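Local atomic coordinates of PKS (PDB entry 4OQJ), a protein that probably acts as a ketosynthase in oxazolomycin assembly, joining acyl units on acyl carrier proteins to lengthen the polyketide chain. Residues Gly91-Thr96 and Gln109-Ala114; Arg162-Ile165 and Asp170-Ala173; Arg571-Arg576 and Thr604-Ala609. One frame throughout, in Å; residues are numbered along the deposited sequence.

Contact 1 (Gly91-Thr96 and Gln109-Ala114); sequences GLFGIT and QFLECA
Phe93 and Leu111 make the main apolar contact here, with Leu111 covering one face of the phenyl ring through its CD2 methyl. The methyl CD2 of Leu111 sits 3.9 Å from the centroid of the Phe93 ring and only 11° off the ring normal, a CH-pi contact almost over the middle of the face. The other branch reaches further along the ring: Leu111 CD1 comes within 3.9 Å of Phe93 CE1, and Leu111 CG spans CE1 and CZ. With CG anti to the backbone N (chi1 176°), Leu111 extends off its helix to meet the ring coming from the opposite direction. The opposite face is covered by Leu92 CD2, offset toward the rim. The phenyl is therefore sandwiched between two leucine methyls, one from each segment.

The edge of the ring is met by an acidic residue, but through its aliphatic part: Glu112 CG is 3.9 Å from Phe93 CE2, close to the ring plane. The carboxylate itself is engaged by others. Its OE1 forms a salt bridge with Arg31, and OE2 accepts from the backbone N of Asp89, just ahead of the type I turn from Gly91 to Gly94 that presents Phe93. The buried carboxylate is thus held at both oxygens, which would be expected to keep it ionised.

In the ketosynthase fold, helix 105-121 lies between the loop and the large central sheet. Leu111 also touches Leu180 of helix 171-180, whose Lys179 NZ bonds Phe93 O, while Phe110 and Cys113 pack on Val260 of strand 259-267.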
ATOM      1  N   GLY A  91     -24.689 -15.583   5.171  1.00 19.58           N
ATOM      2  CA  GLY A  91     -25.988 -15.020   4.832  1.00 19.72           C
ATOM      3  C   GLY A  91     -26.021 -13.505   4.968  1.00 19.46           C
ATOM      4  O   GLY A  91     -26.573 -12.801   4.129  1.00 21.57           O
ATOM      5  N   LEU A  92     -25.420 -13.008   6.038  1.00 16.08           N
ATOM      6  CA  LEU A  92     -25.388 -11.584   6.304  1.00 16.75           C
ATOM      7  C   LEU A  92     -24.706 -10.843   5.171  1.00 17.59           C
ATOM      8  O   LEU A  92     -25.109  -9.730   4.811  1.00 15.43           O
ATOM      9  CB  LEU A  92     -24.659 -11.307   7.615  1.00 15.87           C
ATOM     10  CG  LEU A  92     -24.407  -9.837   7.931  1.00 15.84           C
ATOM     11  CD1 LEU A  92     -25.715  -9.096   8.166  1.00 15.76           C
ATOM     12  CD2 LEU A  92     -23.477  -9.717   9.124  1.00 16.61           C
ATOM     13  N   PHE A  93     -23.673 -11.463   4.597  1.00 13.06           N
ATOM     14  CA  PHE A  93     -22.905 -10.807   3.545  1.00 13.64           C
ATOM     15  C   PHE A  93     -23.324 -11.240   2.131  1.00 18.08           C
ATOM     16  O   PHE A  93     -22.673 -10.897   1.151  1.00 18.39           O
ATOM     17  CB  PHE A  93     -21.418 -11.071   3.767  1.00 14.34           C
ATOM     18  CG  PHE A  93     -20.902 -10.476   5.033  1.00 14.84           C
ATOM     19  CD1 PHE A  93     -20.814  -9.100   5.177  1.00 16.48           C
ATOM     20  CD2 PHE A  93     -20.543 -11.280   6.102  1.00 14.65           C
ATOM     21  CE1 PHE A  93     -20.348  -8.537   6.358  1.00 16.77           C
ATOM     22  CE2 PHE A  93     -20.090 -10.719   7.282  1.00 15.53           C
ATOM     23  CZ  PHE A  93     -19.989  -9.344   7.402  1.00 14.94           C
ATOM     24  N   GLY A  94     -24.427 -11.964   2.025  1.00 19.84           N
ATOM     25  CA  GLY A  94     -24.954 -12.337   0.719  1.00 19.11           C
ATOM     26  C   GLY A  94     -24.030 -13.275  -0.031  1.00 20.59           C
ATOM     27  O   GLY A  94     -23.933 -13.224  -1.251  1.00 23.49           O
ATOM     28  N   ILE A  95     -23.345 -14.132   0.713  1.00 18.40           N
ATOM     29  CA  ILE A  95     -22.380 -15.071   0.147  1.00 19.65           C
ATOM     30  C   ILE A  95     -22.935 -16.497   0.230  1.00 19.47           C
ATOM     31  O   ILE A  95     -23.466 -16.895   1.259  1.00 18.13           O
ATOM     32  CB  ILE A  95     -21.030 -14.961   0.887  1.00 19.82           C
ATOM     33  CG1 ILE A  95     -20.392 -13.596   0.586  1.00 16.85           C
ATOM     34  CG2 ILE A  95     -20.077 -16.081   0.487  1.00 24.14           C
ATOM     35  CD1 ILE A  95     -19.194 -13.247   1.453  1.00 13.15           C
ATOM     36  N   THR A  96     -22.831 -17.259  -0.854  1.00 19.86           N
ATOM     37  CA  THR A  96     -23.344 -18.629  -0.865  1.00 24.82           C
ATOM     38  C   THR A  96     -22.457 -19.528  -0.021  1.00 24.81           C
ATOM     39  O   THR A  96     -21.321 -19.165   0.284  1.00 19.10           O
ATOM     40  CB  THR A  96     -23.393 -19.203  -2.277  1.00 26.61           C
ATOM     41  OG1 THR A  96     -22.056 -19.365  -2.750  1.00 25.26           O
ATOM     42  CG2 THR A  96     -24.145 -18.268  -3.223  1.00 28.02           C
ATOM     43  N   GLN A 109     -12.593 -13.617   8.352  1.00 10.79           N
ATOM     44  CA  GLN A 109     -12.429 -13.033   9.676  1.00 12.25           C
ATOM     45  C   GLN A 109     -12.152 -11.530   9.570  1.00 12.87           C
ATOM     46  O   GLN A 109     -12.623 -10.752  10.406  1.00 13.91           O
ATOM     47  CB  GLN A 109     -11.308 -13.746  10.429  1.00 13.08           C
ATOM     48  CG  GLN A 109     -11.684 -15.159  10.835  1.00 17.10           C
ATOM     49  CD  GLN A 109     -12.707 -15.195  11.945  1.00 19.77           C
ATOM     50  OE1 GLN A 109     -12.579 -14.487  12.933  1.00 19.73           O
ATOM     51  NE2 GLN A 109     -13.731 -16.021  11.783  1.00 20.47           N
ATOM     52  N   PHE A 110     -11.410 -11.102   8.550  1.00 10.63           N
ATOM     53  CA  PHE A 110     -11.139  -9.669   8.416  1.00  8.44           C
ATOM     54  C   PHE A 110     -12.434  -8.927   8.101  1.00 10.54           C
ATOM     55  O   PHE A 110     -12.661  -7.832   8.593  1.00 12.51           O
ATOM     56  CB  PHE A 110     -10.114  -9.329   7.337  1.00  8.36           C
ATOM     57  CG  PHE A 110      -9.830  -7.859   7.286  1.00 10.04           C
ATOM     58  CD1 PHE A 110      -9.051  -7.264   8.278  1.00 12.61           C
ATOM     59  CD2 PHE A 110     -10.436  -7.055   6.352  1.00 10.11           C
ATOM     60  CE1 PHE A 110      -8.848  -5.897   8.284  1.00 15.23           C
ATOM     61  CE2 PHE A 110     -10.236  -5.683   6.345  1.00 10.70           C
ATOM     62  CZ  PHE A 110      -9.438  -5.105   7.301  1.00 10.93           C
ATOM     63  N   LEU A 111     -13.273  -9.533   7.265  1.00 10.53           N
ATOM     64  CA  LEU A 111     -14.545  -8.935   6.888  1.00  9.87           C
ATOM     65  C   LEU A 111     -15.450  -8.759   8.106  1.00 11.11           C
ATOM     66  O   LEU A 111     -16.024  -7.691   8.315  1.00  9.44           O
ATOM     67  CB  LEU A 111     -15.247  -9.788   5.817  1.00  9.69           C
ATOM     68  CG  LEU A 111     -16.653  -9.347   5.382  1.00 12.68           C
ATOM     69  CD1 LEU A 111     -16.718  -7.838   5.011  1.00 12.70           C
ATOM     70  CD2 LEU A 111     -17.127 -10.183   4.209  1.00 14.27           C
ATOM     71  N   GLU A 112     -15.569  -9.786   8.937  1.00 10.01           N
ATOM     72  CA  GLU A 112     -16.416  -9.641  10.126  1.00 10.82           C
ATOM     73  C   GLU A 112     -15.789  -8.635  11.086  1.00 13.01           C
ATOM     74  O   GLU A 112     -16.495  -7.836  11.699  1.00 11.62           O
ATOM     75  CB  GLU A 112     -16.633 -10.981  10.821  1.00  9.67           C
ATOM     76  CG  GLU A 112     -17.635 -11.871  10.124  1.00 12.77           C
ATOM     77  CD  GLU A 112     -17.985 -13.110  10.931  1.00 16.05           C
ATOM     78  OE1 GLU A 112     -17.416 -13.301  12.029  1.00 14.07           O
ATOM     79  OE2 GLU A 112     -18.839 -13.897  10.478  1.00 15.72           O
ATOM     80  N   CYS A 113     -14.466  -8.664  11.218  1.00 12.17           N
ATOM     81  CA  CYS A 113     -13.784  -7.737  12.139  1.00 12.03           C
ATOM     82  C   CYS A 113     -13.947  -6.255  11.710  1.00 12.87           C
ATOM     83  O   CYS A 113     -14.150  -5.368  12.543  1.00 12.45           O
ATOM     84  CB  CYS A 113     -12.300  -8.086  12.238  1.00 11.77           C
ATOM     85  SG  CYS A 113     -11.434  -7.183  13.557  1.00 17.24           S
ATOM     86  N   ALA A 114     -13.856  -5.997  10.409  1.00 11.61           N
ATOM     87  CA  ALA A 114     -14.045  -4.645   9.882  1.00 10.18           C
ATOM     88  C   ALA A 114     -15.468  -4.151  10.124  1.00 10.50           C
ATOM     89  O   ALA A 114     -15.676  -2.992  10.485  1.00 12.45           O
ATOM     90  CB  ALA A 114     -13.720  -4.606   8.387  1.00  9.72           C
TER

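Contact 2 (Arg162-Ile165 and Asp170-Ala173); sequences RMMI and DFVA
Ile165 O accepts a hydrogen bond from Arg175 NH1 and lies in van der Waals contact with Phe171 CG, 3.6 Å away. The setting is a tight connection between two consecutive helices, 157-167 and 171-180, of the ketosynthase (thiolase-type) fold, at the dimer interface.

Phe171 bridges the junction by laying its ring across the end of the first helix. Ile165 CA stands over one face, 3.9 Å from the centroid and 20° off the normal, a CH-pi contact. Met164 O, 3.4 Å from Phe171 CE2, approaches the ring obliquely. Ile165 CG2 adds apolar contact with Phe171 CZ at 4.0 Å, and the opposite face is backed by Asp170 CB.

The second subunit packs on this junction. Its Tyr297 lies on Phe171 and its Leu140 on Met164, a selenomethionine. Asp170 OD1 makes a salt bridge with Lys169 NZ of that subunit, while OD2 accepts from Ala192 N and Asn190 ND2, both also of the second subunit.

CG1 of Ile165 is wedged between its backbone N and carbonyl carbon (chi1 65°), which places CD1 3.4 Å above the centre of the Arg162 guanidinium plane.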
ATOM      1  N   ARG A 162     -12.167 -18.816  -9.888  1.00 23.93           N
ATOM      2  CA  ARG A 162     -13.001 -18.575  -8.722  1.00 27.19           C
ATOM      3  C   ARG A 162     -12.193 -18.756  -7.410  1.00 18.90           C
ATOM      4  O   ARG A 162     -12.373 -18.012  -6.447  1.00 18.51           O
ATOM      5  CB  ARG A 162     -14.229 -19.491  -8.784  1.00 38.61           C
ATOM      6  CG  ARG A 162     -15.260 -19.315  -7.657  1.00 57.76           C
ATOM      7  CD  ARG A 162     -15.589 -17.854  -7.292  1.00 63.92           C
ATOM      8  NE  ARG A 162     -16.236 -17.095  -8.365  1.00 67.23           N
ATOM      9  CZ  ARG A 162     -16.999 -16.018  -8.167  1.00 64.08           C
ATOM     10  NH1 ARG A 162     -17.224 -15.568  -6.939  1.00 61.65           N
ATOM     11  NH2 ARG A 162     -17.538 -15.380  -9.197  1.00 62.82           N
HETATM   12  N   MSE A 163     -11.261 -19.700  -7.387  1.00 19.63           N
HETATM   13  CA  MSE A 163     -10.386 -19.844  -6.230  1.00 20.35           C
HETATM   14  C   MSE A 163      -9.411 -18.660  -6.094  1.00 17.08           C
HETATM   15  O   MSE A 163      -9.122 -18.228  -4.990  1.00 15.51           O
HETATM   16  CB  MSE A 163      -9.621 -21.173  -6.311  1.00 23.27           C
HETATM   17  CG  MSE A 163     -10.470 -22.350  -5.815  1.00 27.34           C
HETATM   18 SE   MSE A 163      -9.515 -24.037  -5.805  0.75 34.94          SE
HETATM   19  CE  MSE A 163      -9.866 -24.497  -7.652  1.00 28.57           C
HETATM   20  N   MSE A 164      -8.926 -18.120  -7.206  1.00 15.79           N
HETATM   21  CA  MSE A 164      -8.042 -16.962  -7.140  1.00 14.88           C
HETATM   22  C   MSE A 164      -8.738 -15.739  -6.527  1.00 14.18           C
HETATM   23  O   MSE A 164      -8.161 -15.059  -5.661  1.00 15.11           O
HETATM   24  CB  MSE A 164      -7.511 -16.607  -8.533  1.00 15.39           C
HETATM   25  CG  MSE A 164      -6.672 -15.329  -8.572  0.51 14.55           C
HETATM   26 SE   MSE A 164      -6.293 -14.743 -10.401  1.00 43.04          SE
HETATM   27  CE  MSE A 164      -8.042 -13.910 -10.782  1.00 45.55           C
ATOM     28  N   ILE A 165      -9.960 -15.436  -6.952  1.00 14.81           N
ATOM     29  CA  ILE A 165     -10.596 -14.218  -6.428  1.00 15.98           C
ATOM     30  C   ILE A 165     -11.122 -14.424  -5.015  1.00 16.73           C
ATOM     31  O   ILE A 165     -11.475 -13.447  -4.362  1.00 16.04           O
ATOM     32  CB  ILE A 165     -11.752 -13.692  -7.333  1.00 24.44           C
ATOM     33  CG1 ILE A 165     -12.916 -14.683  -7.389  1.00 31.73           C
ATOM     34  CG2 ILE A 165     -11.214 -13.376  -8.718  1.00 22.39           C
ATOM     35  CD1 ILE A 165     -14.054 -14.234  -8.292  1.00 36.66           C
ATOM     36  N   ASP A 170      -4.705  -9.946  -2.870  1.00 10.03           N
ATOM     37  CA  ASP A 170      -5.268  -8.757  -3.508  1.00 12.69           C
ATOM     38  C   ASP A 170      -6.699  -8.479  -3.129  1.00 17.44           C
ATOM     39  O   ASP A 170      -7.164  -7.354  -3.299  1.00 22.68           O
ATOM     40  CB  ASP A 170      -5.253  -8.877  -5.034  1.00 15.30           C
ATOM     41  CG  ASP A 170      -3.900  -9.160  -5.591  1.00 17.59           C
ATOM     42  OD1 ASP A 170      -3.278 -10.146  -5.149  1.00 16.17           O
ATOM     43  OD2 ASP A 170      -3.454  -8.394  -6.489  1.00 15.62           O
ATOM     44  N   PHE A 171      -7.421  -9.501  -2.678  1.00 13.85           N
ATOM     45  CA  PHE A 171      -8.873  -9.363  -2.593  1.00 12.21           C
ATOM     46  C   PHE A 171      -9.377  -9.127  -1.182  1.00 11.67           C
ATOM     47  O   PHE A 171     -10.562  -8.920  -1.003  1.00 12.21           O
ATOM     48  CB  PHE A 171      -9.531 -10.589  -3.238  1.00 12.27           C
ATOM     49  CG  PHE A 171      -9.157 -10.741  -4.681  1.00 12.31           C
ATOM     50  CD1 PHE A 171      -9.694  -9.898  -5.641  1.00 14.69           C
ATOM     51  CD2 PHE A 171      -8.212 -11.672  -5.080  1.00 11.89           C
ATOM     52  CE1 PHE A 171      -9.322 -10.003  -6.982  1.00 13.44           C
ATOM     53  CE2 PHE A 171      -7.841 -11.776  -6.412  1.00 14.62           C
ATOM     54  CZ  PHE A 171      -8.390 -10.936  -7.361  1.00 13.32           C
ATOM     55  N   VAL A 172      -8.492  -9.088  -0.179  1.00 11.71           N
ATOM     56  CA  VAL A 172      -8.980  -8.905   1.193  1.00 10.68           C
ATOM     57  C   VAL A 172      -9.585  -7.516   1.372  1.00 11.55           C
ATOM     58  O   VAL A 172     -10.657  -7.387   1.952  1.00 11.99           O
ATOM     59  CB  VAL A 172      -7.894  -9.135   2.279  1.00  8.07           C
ATOM     60  CG1 VAL A 172      -6.691  -8.195   2.163  1.00  9.11           C
ATOM     61  CG2 VAL A 172      -8.504  -9.029   3.684  1.00  8.85           C
ATOM     62  N   ALA A 173      -8.919  -6.487   0.856  1.00  9.61           N
ATOM     63  CA  ALA A 173      -9.383  -5.128   1.046  1.00 10.46           C
ATOM     64  C   ALA A 173     -10.577  -4.859   0.150  1.00  9.12           C
ATOM     65  O   ALA A 173     -11.529  -4.233   0.587  1.00 11.55           O
ATOM     66  CB  ALA A 173      -8.259  -4.113   0.775  1.00 15.73           C
TER

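Contact 3 (Arg571-Arg576 and Thr604-Ala609); sequences REHFDR and TARALA
His573 leaves helix 568-581 pointing at helix 594-610, and its side chain lies against Arg606 CB and the Arg606-Ala607 backbone. Starting at CB, His573 already lies 3.9 Å from Arg606 CB. One bond on, His573 CG makes the closest approach of the contact, 3.5 Å to that same Arg606 CB. The ring then spreads beneath this methylene. His573 ND1 is 3.6 Å from Arg606 CB and CE1 4.0 Å from it, while CD2 turns the other way to reach Ala607 N at 3.8 Å, an oblique approach. At the tip, NE2 faces the Arg606 carbonyl, with O 3.8 Å away, which is van der Waals contact. Overall Arg606 CB sits over the imidazole face, offset toward the rim and 16° off the normal, as a CH-pi contact. On the far face the carboxylate carbon of Glu572, from the same helix, lies near the rim.

Arg606 bends at chi2 and chi3, and the end of its chain leads away from the ring, the guanidinium plane 73° from that of the imidazole. Only its CB and backbone serve the contact. The neighbouring Phe574 is buried against Ala599, Val600 and Ala603 of helix 594-610 and also touches helix 585-590.

His573 CA is 6.6 Å from Arg606 CA. This is helix-helix packing with a flat ring laid against the neighbouring helix, in the helical region between residues 557 and 610, about 37 Å from the centre of the chain.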
ATOM      1  N   ARG A 571     -44.898  21.045  15.087  1.00 30.69           N
ATOM      2  CA  ARG A 571     -45.261  22.450  15.251  1.00 30.53           C
ATOM      3  C   ARG A 571     -45.327  23.145  13.896  1.00 29.09           C
ATOM      4  O   ARG A 571     -46.280  23.875  13.617  1.00 31.63           O
ATOM      5  CB  ARG A 571     -44.253  23.141  16.181  1.00 32.41           C
ATOM      6  CG  ARG A 571     -44.710  24.465  16.730  1.00 35.51           C
ATOM      7  CD  ARG A 571     -43.864  24.929  17.913  1.00 40.10           C
ATOM      8  NE  ARG A 571     -42.424  24.851  17.660  1.00 41.43           N
ATOM      9  CZ  ARG A 571     -41.571  24.030  18.278  1.00 35.03           C
ATOM     10  NH1 ARG A 571     -40.287  24.073  17.967  1.00 33.57           N
ATOM     11  NH2 ARG A 571     -41.977  23.177  19.217  1.00 33.37           N
ATOM     12  N   GLU A 572     -44.330  22.889  13.048  1.00 30.82           N
ATOM     13  CA  GLU A 572     -44.303  23.450  11.695  1.00 33.55           C
ATOM     14  C   GLU A 572     -45.569  23.112  10.915  1.00 33.35           C
ATOM     15  O   GLU A 572     -46.274  24.002  10.444  1.00 35.52           O
ATOM     16  CB  GLU A 572     -43.081  22.950  10.912  1.00 35.78           C
ATOM     17  CG  GLU A 572     -43.062  23.418   9.444  1.00 43.11           C
ATOM     18  CD  GLU A 572     -42.024  22.709   8.584  1.00 50.77           C
ATOM     19  OE1 GLU A 572     -41.086  22.093   9.140  1.00 48.65           O
ATOM     20  OE2 GLU A 572     -42.159  22.768   7.340  1.00 56.10           O
ATOM     21  N   HIS A 573     -45.849  21.824  10.760  1.00 30.25           N
ATOM     22  CA  HIS A 573     -46.984  21.395   9.941  1.00 29.98           C
ATOM     23  C   HIS A 573     -48.333  21.713  10.576  1.00 25.43           C
ATOM     24  O   HIS A 573     -49.329  21.903   9.871  1.00 28.41           O
ATOM     25  CB  HIS A 573     -46.880  19.903   9.657  1.00 31.87           C
ATOM     26  CG  HIS A 573     -45.653  19.538   8.884  1.00 32.22           C
ATOM     27  ND1 HIS A 573     -45.467  19.916   7.574  1.00 37.03           N
ATOM     28  CD2 HIS A 573     -44.537  18.862   9.246  1.00 29.88           C
ATOM     29  CE1 HIS A 573     -44.291  19.476   7.155  1.00 36.23           C
ATOM     30  NE2 HIS A 573     -43.708  18.836   8.149  1.00 30.41           N
ATOM     31  N   PHE A 574     -48.385  21.768  11.900  1.00 25.51           N
ATOM     32  CA  PHE A 574     -49.635  22.129  12.561  1.00 25.70           C
ATOM     33  C   PHE A 574     -49.957  23.599  12.288  1.00 24.78           C
ATOM     34  O   PHE A 574     -51.102  23.944  12.005  1.00 24.40           O
ATOM     35  CB  PHE A 574     -49.561  21.864  14.069  1.00 22.95           C
ATOM     36  CG  PHE A 574     -50.895  21.950  14.766  1.00 24.39           C
ATOM     37  CD1 PHE A 574     -51.373  23.159  15.224  1.00 26.51           C
ATOM     38  CD2 PHE A 574     -51.671  20.817  14.949  1.00 24.70           C
ATOM     39  CE1 PHE A 574     -52.601  23.237  15.857  1.00 28.59           C
ATOM     40  CE2 PHE A 574     -52.884  20.884  15.572  1.00 24.51           C
ATOM     41  CZ  PHE A 574     -53.358  22.098  16.031  1.00 28.09           C
ATOM     42  N   ASP A 575     -48.949  24.462  12.393  1.00 27.84           N
ATOM     43  CA  ASP A 575     -49.126  25.883  12.105  1.00 30.40           C
ATOM     44  C   ASP A 575     -49.653  26.069  10.689  1.00 30.80           C
ATOM     45  O   ASP A 575     -50.615  26.803  10.461  1.00 30.17           O
ATOM     46  CB  ASP A 575     -47.812  26.649  12.276  1.00 30.01           C
ATOM     47  CG  ASP A 575     -47.493  26.959  13.729  1.00 29.62           C
ATOM     48  OD1 ASP A 575     -48.385  26.812  14.594  1.00 31.19           O
ATOM     49  OD2 ASP A 575     -46.342  27.373  14.004  1.00 30.36           O
ATOM     50  N   ARG A 576     -49.030  25.386   9.738  1.00 34.91           N
ATOM     51  CA  ARG A 576     -49.417  25.535   8.343  1.00 41.33           C
ATOM     52  C   ARG A 576     -50.797  24.937   8.081  1.00 40.60           C
ATOM     53  O   ARG A 576     -51.563  25.469   7.281  1.00 39.35           O
ATOM     54  CB  ARG A 576     -48.361  24.902   7.438  1.00 43.84           C
ATOM     55  CG  ARG A 576     -46.999  25.594   7.562  1.00 54.01           C
ATOM     56  CD  ARG A 576     -45.969  25.085   6.558  1.00 63.77           C
ATOM     57  NE  ARG A 576     -44.641  25.638   6.834  1.00 72.49           N
ATOM     58  CZ  ARG A 576     -44.223  26.843   6.445  1.00 76.39           C
ATOM     59  NH1 ARG A 576     -45.022  27.652   5.749  1.00 69.90           N
ATOM     60  NH2 ARG A 576     -42.993  27.243   6.753  1.00 80.33           N
ATOM     61  N   THR A 604     -49.241  15.205  12.251  1.00 19.57           N
ATOM     62  CA  THR A 604     -48.442  14.021  12.592  1.00 19.25           C
ATOM     63  C   THR A 604     -48.032  13.285  11.304  1.00 19.04           C
ATOM     64  O   THR A 604     -46.870  12.912  11.132  1.00 18.39           O
ATOM     65  CB  THR A 604     -49.211  13.051  13.530  1.00 19.85           C
ATOM     66  OG1 THR A 604     -49.526  13.707  14.763  1.00 22.61           O
ATOM     67  CG2 THR A 604     -48.382  11.815  13.832  1.00 20.93           C
ATOM     68  N   ALA A 605     -48.985  13.108  10.389  1.00 21.68           N
ATOM     69  CA  ALA A 605     -48.713  12.438   9.116  1.00 21.99           C
ATOM     70  C   ALA A 605     -47.638  13.161   8.308  1.00 22.18           C
ATOM     71  O   ALA A 605     -46.746  12.524   7.751  1.00 23.77           O
ATOM     72  CB  ALA A 605     -49.984  12.311   8.293  1.00 21.90           C
ATOM     73  N   ARG A 606     -47.714  14.485   8.245  1.00 21.83           N
ATOM     74  CA  ARG A 606     -46.703  15.251   7.520  1.00 23.75           C
ATOM     75  C   ARG A 606     -45.329  15.165   8.202  1.00 21.62           C
ATOM     76  O   ARG A 606     -44.298  15.153   7.533  1.00 19.20           O
ATOM     77  CB  ARG A 606     -47.127  16.714   7.387  1.00 24.48           C
ATOM     78  CG  ARG A 606     -48.413  16.947   6.592  1.00 30.00           C
ATOM     79  CD  ARG A 606     -48.465  16.152   5.294  1.00 36.04           C
ATOM     80  NE  ARG A 606     -47.417  16.541   4.354  1.00 45.73           N
ATOM     81  CZ  ARG A 606     -46.854  15.727   3.461  1.00 52.10           C
ATOM     82  NH1 ARG A 606     -47.205  14.446   3.378  1.00 51.49           N
ATOM     83  NH2 ARG A 606     -45.918  16.197   2.652  1.00 55.71           N
ATOM     84  N   ALA A 607     -45.303  15.101   9.528  1.00 19.57           N
ATOM     85  CA  ALA A 607     -44.030  14.997  10.227  1.00 19.27           C
ATOM     86  C   ALA A 607     -43.399  13.641   9.907  1.00 19.21           C
ATOM     87  O   ALA A 607     -42.200  13.553   9.664  1.00 20.03           O
ATOM     88  CB  ALA A 607     -44.213  15.176  11.724  1.00 19.27           C
ATOM     89  N   LEU A 608     -44.216  12.593   9.878  1.00 18.09           N
ATOM     90  CA  LEU A 608     -43.729  11.267   9.524  1.00 20.51           C
ATOM     91  C   LEU A 608     -43.163  11.275   8.118  1.00 20.81           C
ATOM     92  O   LEU A 608     -42.125  10.664   7.868  1.00 18.55           O
ATOM     93  CB  LEU A 608     -44.836  10.219   9.612  1.00 19.15           C
ATOM     94  CG  LEU A 608     -45.378   9.885  11.004  1.00 18.38           C
ATOM     95  CD1 LEU A 608     -46.609   9.001  10.861  1.00 19.35           C
ATOM     96  CD2 LEU A 608     -44.320   9.204  11.860  1.00 19.46           C
ATOM     97  N   ALA A 609     -43.859  11.957   7.203  1.00 20.65           N
ATOM     98  CA  ALA A 609     -43.437  12.015   5.802  1.00 22.72           C
ATOM     99  C   ALA A 609     -42.083  12.698   5.691  1.00 22.27           C
ATOM    100  O   ALA A 609     -41.189  12.209   4.991  1.00 22.07           O
ATOM    101  CB  ALA A 609     -44.468  12.738   4.954  1.00 25.38           C
TER

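Contacts 1 and 2 are neighbours in the ketosynthase core: their centres are about 14 Å apart, and they join directly where Phe110 CD2 meets Val172 CG2 at 3.8 Å. Helix 105-121 thus carries contact 1 through Leu111 and reaches contact 2 through Phe110. Contact 2 alone of the three involves the second subunit. The nearest bound potassium ions lie about 11 Å from the Phe93 side chain and about 14 Å from that of Ile165, so neither contact forms a metal site. Contact 3 stands apart: its centre lies about 41 and 51 Å from those of contacts 1 and 2 respectively, and its nearest atoms about 26 and 34 Å from theirs.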